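Local atomic coordinates of lipoteichoic acid primase (Listeria monocytogenes, PDB entry 4UOP), a protein that is a member of the sulfatase family, with an extracellular alpha/beta domain that holds a magnesium ion. Residues Y161-D164 with E165-A169; Y176-F180 with F181-D185; S190-D193 with E194-Y197; A257-Q260 with L261-I265. All coordinates share one frame; numbering follows the deposited sequence.

Interaction 1 of 4, residues Y161-D164 with E165-A169; sequences YNRD and EFYPA
R163 lays its aliphatic stem over one face of the Y167 ring, the CB of R163 standing 4.1 Å from the centroid of Y167 and 26° off the ring normal, a CH-pi contact between side chains four residues apart on a helix. The two run alongside each other in the same direction, and the guanidinium is tilted only 21° from the phenol plane. Y161 CD2 lies over one face of the guanidinium of R163, whose CZ in turn sits at the edge of the Y161 ring. Although R163 NE comes within 3.2 Å of Y167 OH, the angle is too poor for a hydrogen bond; both side chains turn to E112 instead, R163 through NH2 in a salt bridge and Y167 through OH in a hydrogen bond. Helix 163-169, which begins here, is the helical link of a beta-alpha-beta crossover between the parallel strands 149-153 and 174-176. N162 occupies the N-cap position but makes no side-chain capping bond: its CG points anti to the backbone N (chi1 -162°), and ND2 bonds to T128 O. The backbone carbonyl serves the first turn, N162 O accepting from F166 N at 2.8 Å in the carbonyl plane, and from E165 N at 3.1 Å well above that plane. The N162 amide also rests on the E165 stem, OD1 of N162 lying 3.3 Å from CG of E165. P168 lacks an N-H for the preceding turn, and the helix kinks there, with CG of P168 packed 3.3 Å from D164 O.

Interaction 2 of 4, residues Y176-F180 with F181-D185; sequences YDRKF and FGDED
D183 OD1 is gripped twice by the guanidinium of R178. The main bond of this salt bridge runs from R178 NE to D183 OD1, 3.1 Å long and nearly straight at 165°, with the oxygen at the guanidinium edge and practically in its plane. A second, weak bond joins R178 NH2 to D183 OD1 at 3.5 Å. R178 reaches its partner with a chain extended from CG to NE, while NH1 is held by F189 O. The link spans the end of the short helix 178-181, where G182 leaves helical geometry with positive phi and its N bonds to R178 O at 3.2 Å. At the other end D177 is the N-cap: its OD1 takes a weak bond from K179 N and a salt bridge from K179 NZ, while OD2 accepts from A158 N. Between the two ends F180 and F181 form a T-shaped pair. The edge of F180 is turned to the face of F181, the ring centroids lie 4.9 Å apart and the planes meet at 83°. Further round the F181 ring, its CD2 abuts D177 O at 3.2 Å, and F153 and P191 press on the same side chain. G182 O is buried here with no polar partner in the model. The nearby arginine probably helps keep D183 ionised, so that a charge pair fastens the outgoing loop to the first turn of the helix.

Interaction 3 of 4, residues S190-D193 with E194-Y197; sequences SPSD and EVLY
P191 CB packs on V195 CG1 at 3.8 Å, an apolar contact made just where strand 190-191 gives way to helix 193-209. The next residue, S192, is the N-cap. Its OG lies between the backbone N and the carbonyl carbon (chi1 65°), a rotamer that brings the hydroxyl back over the first turn, where it accepts a hydrogen bond from V195 N at 3.3 Å and 155°. The same OG is bonded to D185 OD2, so one hydroxyl ties the helix start to the preceding loop. S192 O accepts from L196 N at 3.0 Å, in the carbonyl plane, opening the regular helical pattern. D193 O continues it by accepting from Y197 N, also at 3.0 Å. The carboxylate of D193 is shared out: OD1 accepts from V221 N, whereas D193 OD2 accepts a hydrogen bond from a water molecule at 2.7 Å. That water in turn accepts from Y197 OH at 2.7 Å and lies in the plane of the Y197 ring, at its edge. Closer to the backbone, Y197 CE2 comes to 4.0 Å from D193 CB, and the ring of Y197 stacks with F264 of helix 246-271. A serine that caps with OG and also meets a carboxylate probably donates its O-H in a hydrogen bond to that carboxylate. The positive end of the helix dipole would then probably steady the negative charge of D185, and the direction of the water bridge leaves the tyrosine hydroxyl as donor to the water.

Interaction 4 of 4, residues A257-Q260 with L261-I265; sequences ADKQ and LGEFI
L261 N bonds to A257 O at 3.0 Å, the first of four successive backbone hydrogen bonds that carry helix 246-271 across this contact. G262 N to D258 O follows at 3.0 Å, E263 N to K259 O at 3.1 Å and F264 N to Q260 O at 3.1 Å; each has an N-H angle close to 157°, and nothing interrupts the helix. Charge supplies the second kind of interaction. K259 NZ and E263 OE2, one turn apart, form a long salt bridge of 3.6 Å. The lysine chain leaves with CG anti to the backbone N (chi1 -179°), runs extended and bends only at its last torsion, bringing NZ round toward the glutamate; a weak, long ion pair with E235 divides its charge further. Q260 lies alongside E263 and points the same way, its amide plane turned 76° from the carboxylate. D258, whose CB points away from the next turn, has its polar partners elsewhere, OD2 accepting from L86 N. Packing makes up the third kind. CB of L261 rests 3.5 Å from A257 O, against the carbonyl of the preceding turn, while the apolar partners of its side chain, F281, L86 and Y197, lie outside the two segments. I265 likewise reaches F281. K259 and E263 lie partly exposed, whereas L261 and I265 look toward strand 277-283; with D258 as a buried polar exception held by L86 N, this is the pattern of an amphipathic helix laid against the central mixed sheet of a sulfatase-type alpha/beta domain.

In the fold
Along the chain the four contacts come in numerical order, all within the sulfatase domain. Interaction 1, on the crossover helix after strand 149-153, stands somewhat apart: its centre is 18 Å from that of interaction 2, with nearest atoms about 6 Å apart, although the polypeptide joins them through strand 174-176. Interactions 2, 3 and 4 form a relay of neighbours. The centres of interactions 2 and 3 are 8 Å apart, in touch through D185 and S192 and through G182 and P191; interactions 3 and 4, 11 Å apart, meet where helices 193-209 and 246-271 pack together. Interactions 2 to 4 thus connect helix 178-181, the loop after it and these two longer helices into one packed region.

Interaction 1 of 4, residues Y161-D164 with E165-A169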
loop_
_atom_site.group_PDB
_atom_site.type_symbol
_atom_site.label_atom_id
_atom_site.label_comp_id
_atom_site.label_asym_id
_atom_site.label_seq_id
_atom_site.Cartn_x
_atom_site.Cartn_y
_atom_site.Cartn_z
ATOM N N TYR B 161 -3.458 -3.068 -14.182
ATOM C CA TYR B 161 -3.434 -1.782 -13.477
ATOM C C TYR B 161 -4.426 -0.757 -14.033
ATOM O O TYR B 161 -4.228 0.450 -13.864
ATOM C CB TYR B 161 -2.021 -1.170 -13.486
ATOM C CG TYR B 161 -0.903 -2.160 -13.245
ATOM C CD1 TYR B 161 -0.929 -3.020 -12.152
ATOM C CD2 TYR B 161 0.183 -2.231 -14.112
ATOM C CE1 TYR B 161 0.096 -3.929 -11.937
ATOM C CE2 TYR B 161 1.223 -3.131 -13.901
ATOM C CZ TYR B 161 1.173 -3.983 -12.819
ATOM O OH TYR B 161 2.217 -4.869 -12.623
ATOM N N ASN B 162 -5.484 -1.232 -14.684
ATOM C CA ASN B 162 -6.508 -0.353 -15.227
ATOM C C ASN B 162 -5.958 0.575 -16.333
ATOM O O ASN B 162 -6.477 1.665 -16.533
ATOM C CB ASN B 162 -7.126 0.476 -14.098
ATOM C CG ASN B 162 -8.461 1.083 -14.469
ATOM O OD1 ASN B 162 -9.283 0.437 -15.096
ATOM N ND2 ASN B 162 -8.690 2.329 -14.062
ATOM N N ARG B 163 -4.933 0.127 -17.052
ATOM C CA ARG B 163 -4.299 0.956 -18.089
ATOM C C ARG B 163 -5.271 1.348 -19.211
ATOM O O ARG B 163 -5.193 2.468 -19.737
ATOM C CB ARG B 163 -3.074 0.265 -18.693
ATOM C CG ARG B 163 -1.807 0.466 -17.883
ATOM C CD ARG B 163 -0.742 -0.548 -18.280
ATOM N NE ARG B 163 0.551 -0.280 -17.630
ATOM C CZ ARG B 163 1.447 -1.226 -17.321
ATOM N NH1 ARG B 163 1.209 -2.513 -17.585
ATOM N NH2 ARG B 163 2.590 -0.900 -16.733
ATOM N N ASP B 164 -6.183 0.439 -19.552
ATOM C CA ASP B 164 -7.168 0.696 -20.609
ATOM C C ASP B 164 -8.160 1.820 -20.266
ATOM O O ASP B 164 -8.747 2.410 -21.166
ATOM C CB ASP B 164 -7.888 -0.588 -21.048
ATOM C CG ASP B 164 -8.586 -1.313 -19.919
ATOM O OD1 ASP B 164 -8.658 -0.790 -18.780
ATOM O OD2 ASP B 164 -9.067 -2.440 -20.189
ATOM N N GLU B 165 -8.319 2.135 -18.982
ATOM C CA GLU B 165 -9.013 3.373 -18.556
ATOM C C GLU B 165 -8.066 4.535 -18.247
ATOM O O GLU B 165 -8.381 5.702 -18.509
ATOM C CB GLU B 165 -9.861 3.092 -17.314
ATOM C CG GLU B 165 -10.910 2.011 -17.511
ATOM C CD GLU B 165 -11.934 2.370 -18.574
ATOM O OE1 GLU B 165 -12.250 3.578 -18.726
ATOM O OE2 GLU B 165 -12.430 1.444 -19.257
ATOM N N PHE B 166 -6.922 4.229 -17.652
ATOM C CA PHE B 166 -5.955 5.256 -17.269
ATOM C C PHE B 166 -5.387 6.009 -18.470
ATOM O O PHE B 166 -5.231 7.224 -18.426
ATOM C CB PHE B 166 -4.840 4.623 -16.436
ATOM C CG PHE B 166 -3.680 5.522 -16.171
ATOM C CD1 PHE B 166 -3.851 6.720 -15.482
ATOM C CD2 PHE B 166 -2.410 5.179 -16.613
ATOM C CE1 PHE B 166 -2.770 7.544 -15.234
ATOM C CE2 PHE B 166 -1.330 6.003 -16.361
ATOM C CZ PHE B 166 -1.515 7.188 -15.676
ATOM N N TYR B 167 -5.072 5.293 -19.536
ATOM C CA TYR B 167 -4.450 5.935 -20.680
ATOM C C TYR B 167 -5.369 6.989 -21.344
ATOM O O TYR B 167 -4.902 8.094 -21.633
ATOM C CB TYR B 167 -3.886 4.905 -21.657
ATOM C CG TYR B 167 -2.672 4.137 -21.156
ATOM C CD1 TYR B 167 -1.790 4.668 -20.211
ATOM C CD2 TYR B 167 -2.376 2.884 -21.670
ATOM C CE1 TYR B 167 -0.672 3.962 -19.793
ATOM C CE2 TYR B 167 -1.274 2.180 -21.253
ATOM C CZ TYR B 167 -0.427 2.724 -20.310
ATOM O OH TYR B 167 0.677 2.016 -19.902
ATOM N N PRO B 168 -6.666 6.673 -21.542
ATOM C CA PRO B 168 -7.672 7.684 -21.925
ATOM C C PRO B 168 -7.836 8.807 -20.906
ATOM O O PRO B 168 -7.977 9.964 -21.299
ATOM C CB PRO B 168 -8.978 6.879 -22.000
ATOM C CG PRO B 168 -8.560 5.486 -22.264
ATOM C CD PRO B 168 -7.205 5.305 -21.653
ATOM N N ALA B 169 -7.808 8.473 -19.614
ATOM C CA ALA B 169 -7.906 9.471 -18.563
ATOM C C ALA B 169 -6.830 10.540 -18.673
ATOM O O ALA B 169 -7.103 11.717 -18.430
ATOM C CB ALA B 169 -7.860 8.818 -17.184
#

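Interaction 2 of 4, residues Y176-F180 with F181-D185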
loop_
_atom_site.group_PDB
_atom_site.type_symbol
_atom_site.label_atom_id
_atom_site.label_comp_id
_atom_site.label_asym_id
_atom_site.label_seq_id
_atom_site.Cartn_x
_atom_site.Cartn_y
_atom_site.Cartn_z
ATOM N N TYR B 176 -1.113 0.932 -27.455
ATOM C CA TYR B 176 -0.866 -0.322 -28.155
ATOM C C TYR B 176 -0.506 -1.352 -27.104
ATOM O O TYR B 176 0.483 -1.186 -26.391
ATOM C CB TYR B 176 0.292 -0.152 -29.118
ATOM C CG TYR B 176 0.062 0.825 -30.253
ATOM C CD1 TYR B 176 0.189 2.196 -30.056
ATOM C CD2 TYR B 176 -0.269 0.370 -31.536
ATOM C CE1 TYR B 176 -0.004 3.084 -31.096
ATOM C CE2 TYR B 176 -0.449 1.253 -32.585
ATOM C CZ TYR B 176 -0.336 2.613 -32.353
ATOM O OH TYR B 176 -0.514 3.488 -33.387
ATOM N N ASP B 177 -1.306 -2.410 -26.999
ATOM C CA ASP B 177 -1.124 -3.404 -25.953
ATOM C C ASP B 177 -0.918 -4.794 -26.570
ATOM O O ASP B 177 -0.644 -4.923 -27.764
ATOM C CB ASP B 177 -2.290 -3.351 -24.949
ATOM C CG ASP B 177 -3.526 -4.092 -25.420
ATOM O OD1 ASP B 177 -3.715 -4.257 -26.639
ATOM O OD2 ASP B 177 -4.312 -4.525 -24.545
ATOM N N ARG B 178 -1.048 -5.826 -25.753
ATOM C CA ARG B 178 -0.785 -7.191 -26.232
ATOM C C ARG B 178 -1.477 -7.525 -27.560
ATOM O O ARG B 178 -0.866 -8.142 -28.417
ATOM C CB ARG B 178 -1.170 -8.221 -25.186
ATOM C CG ARG B 178 -0.593 -9.594 -25.510
ATOM C CD ARG B 178 -1.041 -10.627 -24.506
ATOM N NE ARG B 178 -0.106 -11.754 -24.493
ATOM C CZ ARG B 178 0.724 -12.048 -23.497
ATOM N NH1 ARG B 178 0.756 -11.313 -22.382
ATOM N NH2 ARG B 178 1.525 -13.101 -23.612
ATOM N N LYS B 179 -2.736 -7.122 -27.719
ATOM C CA LYS B 179 -3.492 -7.353 -28.978
ATOM C C LYS B 179 -2.733 -6.909 -30.219
ATOM O O LYS B 179 -2.791 -7.561 -31.270
ATOM C CB LYS B 179 -4.838 -6.622 -28.955
ATOM C CG LYS B 179 -5.846 -7.176 -27.962
ATOM C CD LYS B 179 -7.261 -6.700 -28.273
ATOM C CE LYS B 179 -7.382 -5.180 -28.310
ATOM N NZ LYS B 179 -6.869 -4.519 -27.072
ATOM N N PHE B 180 -2.022 -5.793 -30.099
ATOM C CA PHE B 180 -1.218 -5.276 -31.193
ATOM C C PHE B 180 0.060 -6.076 -31.416
ATOM O O PHE B 180 0.478 -6.268 -32.556
ATOM C CB PHE B 180 -0.868 -3.798 -30.943
ATOM C CG PHE B 180 0.109 -3.239 -31.928
ATOM C CD1 PHE B 180 -0.296 -2.906 -33.212
ATOM C CD2 PHE B 180 1.439 -3.059 -31.577
ATOM C CE1 PHE B 180 0.606 -2.389 -34.118
ATOM C CE2 PHE B 180 2.350 -2.560 -32.482
ATOM C CZ PHE B 180 1.932 -2.219 -33.754
ATOM N N PHE B 181 0.733 -6.468 -30.338
ATOM C CA PHE B 181 2.036 -7.148 -30.470
ATOM C C PHE B 181 2.028 -8.640 -30.840
ATOM O O PHE B 181 3.050 -9.143 -31.285
ATOM C CB PHE B 181 2.895 -6.894 -29.229
ATOM C CG PHE B 181 3.261 -5.454 -29.036
ATOM C CD1 PHE B 181 4.321 -4.902 -29.736
ATOM C CD2 PHE B 181 2.542 -4.647 -28.162
ATOM C CE1 PHE B 181 4.659 -3.573 -29.568
ATOM C CE2 PHE B 181 2.879 -3.313 -27.989
ATOM C CZ PHE B 181 3.932 -2.776 -28.695
ATOM N N GLY B 182 0.892 -9.326 -30.756
ATOM C CA GLY B 182 0.854 -10.769 -31.069
ATOM C C GLY B 182 1.437 -11.582 -29.928
ATOM O O GLY B 182 1.519 -11.097 -28.811
ATOM N N ASP B 183 1.818 -12.829 -30.201
ATOM C CA ASP B 183 2.360 -13.728 -29.176
ATOM C C ASP B 183 3.660 -14.405 -29.617
ATOM O O ASP B 183 4.035 -15.450 -29.089
ATOM C CB ASP B 183 1.301 -14.771 -28.805
ATOM C CG ASP B 183 0.180 -14.183 -27.963
ATOM O OD1 ASP B 183 0.470 -13.701 -26.842
ATOM O OD2 ASP B 183 -0.985 -14.205 -28.424
ATOM N N GLU B 184 4.355 -13.791 -30.566
ATOM C CA GLU B 184 5.690 -14.242 -30.956
ATOM C C GLU B 184 6.714 -13.804 -29.903
ATOM O O GLU B 184 6.547 -12.753 -29.259
ATOM C CB GLU B 184 6.081 -13.669 -32.327
ATOM C CG GLU B 184 6.365 -12.159 -32.337
ATOM C CD GLU B 184 6.938 -11.656 -33.653
ATOM O OE1 GLU B 184 7.466 -12.477 -34.445
ATOM O OE2 GLU B 184 6.859 -10.434 -33.895
ATOM N N ASP B 185 7.749 -14.630 -29.726
ATOM C CA ASP B 185 8.934 -14.300 -28.928
ATOM C C ASP B 185 8.583 -13.762 -27.544
ATOM O O ASP B 185 9.030 -12.680 -27.137
ATOM C CB ASP B 185 9.821 -13.307 -29.698
ATOM C CG ASP B 185 11.240 -13.190 -29.120
ATOM O OD1 ASP B 185 11.766 -14.169 -28.545
ATOM O OD2 ASP B 185 11.838 -12.108 -29.255
#

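Interaction 3 of 4, residues S190-D193 with E194-Y197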
loop_
_atom_site.group_PDB
_atom_site.type_symbol
_atom_site.label_atom_id
_atom_site.label_comp_id
_atom_site.label_asym_id
_atom_site.label_seq_id
_atom_site.Cartn_x
_atom_site.Cartn_y
_atom_site.Cartn_z
ATOM N N SER B 190 4.896 -11.923 -21.706
ATOM C CA SER B 190 4.449 -11.167 -22.874
ATOM C C SER B 190 5.583 -11.001 -23.895
ATOM O O SER B 190 6.740 -11.341 -23.611
ATOM C CB SER B 190 3.827 -9.827 -22.429
ATOM O OG SER B 190 4.794 -8.953 -21.907
ATOM N N PRO B 191 5.256 -10.510 -25.100
ATOM C CA PRO B 191 6.303 -10.414 -26.096
ATOM C C PRO B 191 7.531 -9.631 -25.617
ATOM O O PRO B 191 7.418 -8.702 -24.802
ATOM C CB PRO B 191 5.607 -9.740 -27.275
ATOM C CG PRO B 191 4.175 -10.157 -27.143
ATOM C CD PRO B 191 3.918 -10.280 -25.671
ATOM N N SER B 192 8.683 -10.020 -26.145
ATOM C CA SER B 192 9.965 -9.511 -25.706
ATOM C C SER B 192 10.105 -8.024 -25.997
ATOM O O SER B 192 9.358 -7.474 -26.812
ATOM C CB SER B 192 11.077 -10.265 -26.424
ATOM O OG SER B 192 11.041 -9.994 -27.811
ATOM N N ASP B 193 11.075 -7.392 -25.336
ATOM C CA ASP B 193 11.458 -6.024 -25.675
ATOM C C ASP B 193 11.834 -5.906 -27.159
ATOM O O ASP B 193 11.605 -4.866 -27.757
ATOM C CB ASP B 193 12.637 -5.538 -24.828
ATOM C CG ASP B 193 12.280 -5.321 -23.361
ATOM O OD1 ASP B 193 11.096 -5.434 -22.958
ATOM O OD2 ASP B 193 13.221 -5.028 -22.599
ATOM N N GLU B 194 12.437 -6.945 -27.751
ATOM C CA GLU B 194 12.731 -6.906 -29.183
ATOM C C GLU B 194 11.457 -6.693 -30.004
ATOM O O GLU B 194 11.450 -5.914 -30.933
ATOM C CB GLU B 194 13.446 -8.175 -29.669
ATOM C CG GLU B 194 13.875 -8.098 -31.129
ATOM C CD GLU B 194 14.872 -9.182 -31.532
ATOM O OE1 GLU B 194 14.994 -10.198 -30.817
ATOM O OE2 GLU B 194 15.546 -9.009 -32.575
ATOM N N VAL B 195 10.382 -7.382 -29.643
ATOM C CA VAL B 195 9.102 -7.243 -30.352
ATOM C C VAL B 195 8.505 -5.843 -30.084
ATOM O O VAL B 195 7.950 -5.215 -30.991
ATOM C CB VAL B 195 8.117 -8.352 -29.936
ATOM C CG1 VAL B 195 6.736 -8.112 -30.513
ATOM C CG2 VAL B 195 8.639 -9.729 -30.374
ATOM N N LEU B 196 8.641 -5.362 -28.847
ATOM C CA LEU B 196 8.177 -4.014 -28.484
ATOM C C LEU B 196 8.768 -2.993 -29.436
ATOM O O LEU B 196 8.033 -2.237 -30.101
ATOM C CB LEU B 196 8.560 -3.676 -27.033
ATOM C CG LEU B 196 8.379 -2.220 -26.588
ATOM C CD1 LEU B 196 6.899 -1.878 -26.530
ATOM C CD2 LEU B 196 9.049 -2.002 -25.252
ATOM N N TYR B 197 10.095 -3.013 -29.566
ATOM C CA TYR B 197 10.773 -2.001 -30.361
ATOM C C TYR B 197 10.555 -2.196 -31.866
ATOM O O TYR B 197 10.374 -1.230 -32.610
ATOM C CB TYR B 197 12.263 -1.963 -30.038
ATOM C CG TYR B 197 12.568 -1.618 -28.597
ATOM C CD1 TYR B 197 12.004 -0.486 -27.996
ATOM C CD2 TYR B 197 13.416 -2.403 -27.835
ATOM C CE1 TYR B 197 12.268 -0.177 -26.675
ATOM C CE2 TYR B 197 13.706 -2.090 -26.519
ATOM C CZ TYR B 197 13.116 -0.969 -25.928
ATOM O OH TYR B 197 13.380 -0.671 -24.601
HETATM O O HOH W 1 14.548 -2.810 -23.379
#

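Interaction 4 of 4, residues A257-Q260 with L261-I265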
loop_
_atom_site.group_PDB
_atom_site.type_symbol
_atom_site.label_atom_id
_atom_site.label_comp_id
_atom_site.label_asym_id
_atom_site.label_seq_id
_atom_site.Cartn_x
_atom_site.Cartn_y
_atom_site.Cartn_z
ATOM N N ALA B 257 17.755 -6.489 -22.077
ATOM C CA ALA B 257 16.946 -5.285 -22.242
ATOM C C ALA B 257 17.792 -4.117 -22.782
ATOM O O ALA B 257 17.357 -3.393 -23.677
ATOM C CB ALA B 257 16.281 -4.922 -20.927
ATOM N N ASP B 258 18.992 -3.951 -22.248
ATOM C CA ASP B 258 19.925 -2.921 -22.706
ATOM C C ASP B 258 20.365 -3.161 -24.161
ATOM O O ASP B 258 20.461 -2.223 -24.963
ATOM C CB ASP B 258 21.117 -2.839 -21.759
ATOM C CG ASP B 258 22.206 -1.903 -22.241
ATOM O OD1 ASP B 258 23.037 -2.303 -23.108
ATOM O OD2 ASP B 258 22.258 -0.755 -21.723
ATOM N N LYS B 259 20.614 -4.422 -24.516
ATOM C CA LYS B 259 20.936 -4.754 -25.908
ATOM C C LYS B 259 19.822 -4.341 -26.876
ATOM O O LYS B 259 20.086 -3.739 -27.917
ATOM C CB LYS B 259 21.195 -6.248 -26.046
ATOM C CG LYS B 259 21.565 -6.688 -27.452
ATOM C CD LYS B 259 22.056 -8.124 -27.404
ATOM C CE LYS B 259 22.416 -8.668 -28.776
ATOM N NZ LYS B 259 21.296 -9.488 -29.295
ATOM N N GLN B 260 18.583 -4.686 -26.546
ATOM C CA GLN B 260 17.451 -4.406 -27.417
ATOM C C GLN B 260 17.203 -2.908 -27.490
ATOM O O GLN B 260 16.873 -2.393 -28.551
ATOM C CB GLN B 260 16.194 -5.156 -26.968
ATOM C CG GLN B 260 16.318 -6.682 -27.100
ATOM C CD GLN B 260 16.761 -7.128 -28.486
ATOM O OE1 GLN B 260 16.360 -6.549 -29.498
ATOM N NE2 GLN B 260 17.572 -8.179 -28.538
ATOM N N LEU B 261 17.414 -2.214 -26.384
ATOM C CA LEU B 261 17.353 -0.740 -26.393
ATOM C C LEU B 261 18.374 -0.142 -27.361
ATOM O O LEU B 261 18.052 0.751 -28.145
ATOM C CB LEU B 261 17.571 -0.187 -24.995
ATOM C CG LEU B 261 17.468 1.342 -24.880
ATOM C CD1 LEU B 261 16.050 1.818 -25.180
ATOM C CD2 LEU B 261 17.918 1.790 -23.500
ATOM N N GLY B 262 19.590 -0.678 -27.356
ATOM C CA GLY B 262 20.633 -0.237 -28.279
ATOM C C GLY B 262 20.269 -0.420 -29.748
ATOM O O GLY B 262 20.564 0.426 -30.591
ATOM N N GLU B 263 19.641 -1.545 -30.072
ATOM C CA GLU B 263 19.178 -1.787 -31.436
ATOM C C GLU B 263 18.065 -0.811 -31.862
ATOM O O GLU B 263 18.025 -0.379 -33.020
ATOM C CB GLU B 263 18.747 -3.244 -31.612
ATOM C CG GLU B 263 19.950 -4.183 -31.540
ATOM C CD GLU B 263 19.588 -5.660 -31.588
ATOM O OE1 GLU B 263 18.489 -6.008 -32.062
ATOM O OE2 GLU B 263 20.417 -6.476 -31.131
ATOM N N PHE B 264 17.168 -0.490 -30.930
ATOM C CA PHE B 264 16.109 0.480 -31.167
ATOM C C PHE B 264 16.724 1.856 -31.438
ATOM O O PHE B 264 16.335 2.531 -32.407
ATOM C CB PHE B 264 15.158 0.493 -29.978
ATOM C CG PHE B 264 14.050 1.498 -30.065
ATOM C CD1 PHE B 264 13.139 1.475 -31.119
ATOM C CD2 PHE B 264 13.870 2.416 -29.052
ATOM C CE1 PHE B 264 12.103 2.394 -31.177
ATOM C CE2 PHE B 264 12.830 3.331 -29.109
ATOM C CZ PHE B 264 11.948 3.319 -30.167
ATOM N N ILE B 265 17.708 2.242 -30.629
ATOM C CA ILE B 265 18.425 3.499 -30.822
ATOM C C ILE B 265 19.105 3.547 -32.198
ATOM O O ILE B 265 19.039 4.557 -32.889
ATOM C CB ILE B 265 19.468 3.734 -29.707
ATOM C CG1 ILE B 265 18.775 3.995 -28.370
ATOM C CG2 ILE B 265 20.382 4.896 -30.047
ATOM C CD1 ILE B 265 19.687 3.922 -27.164
#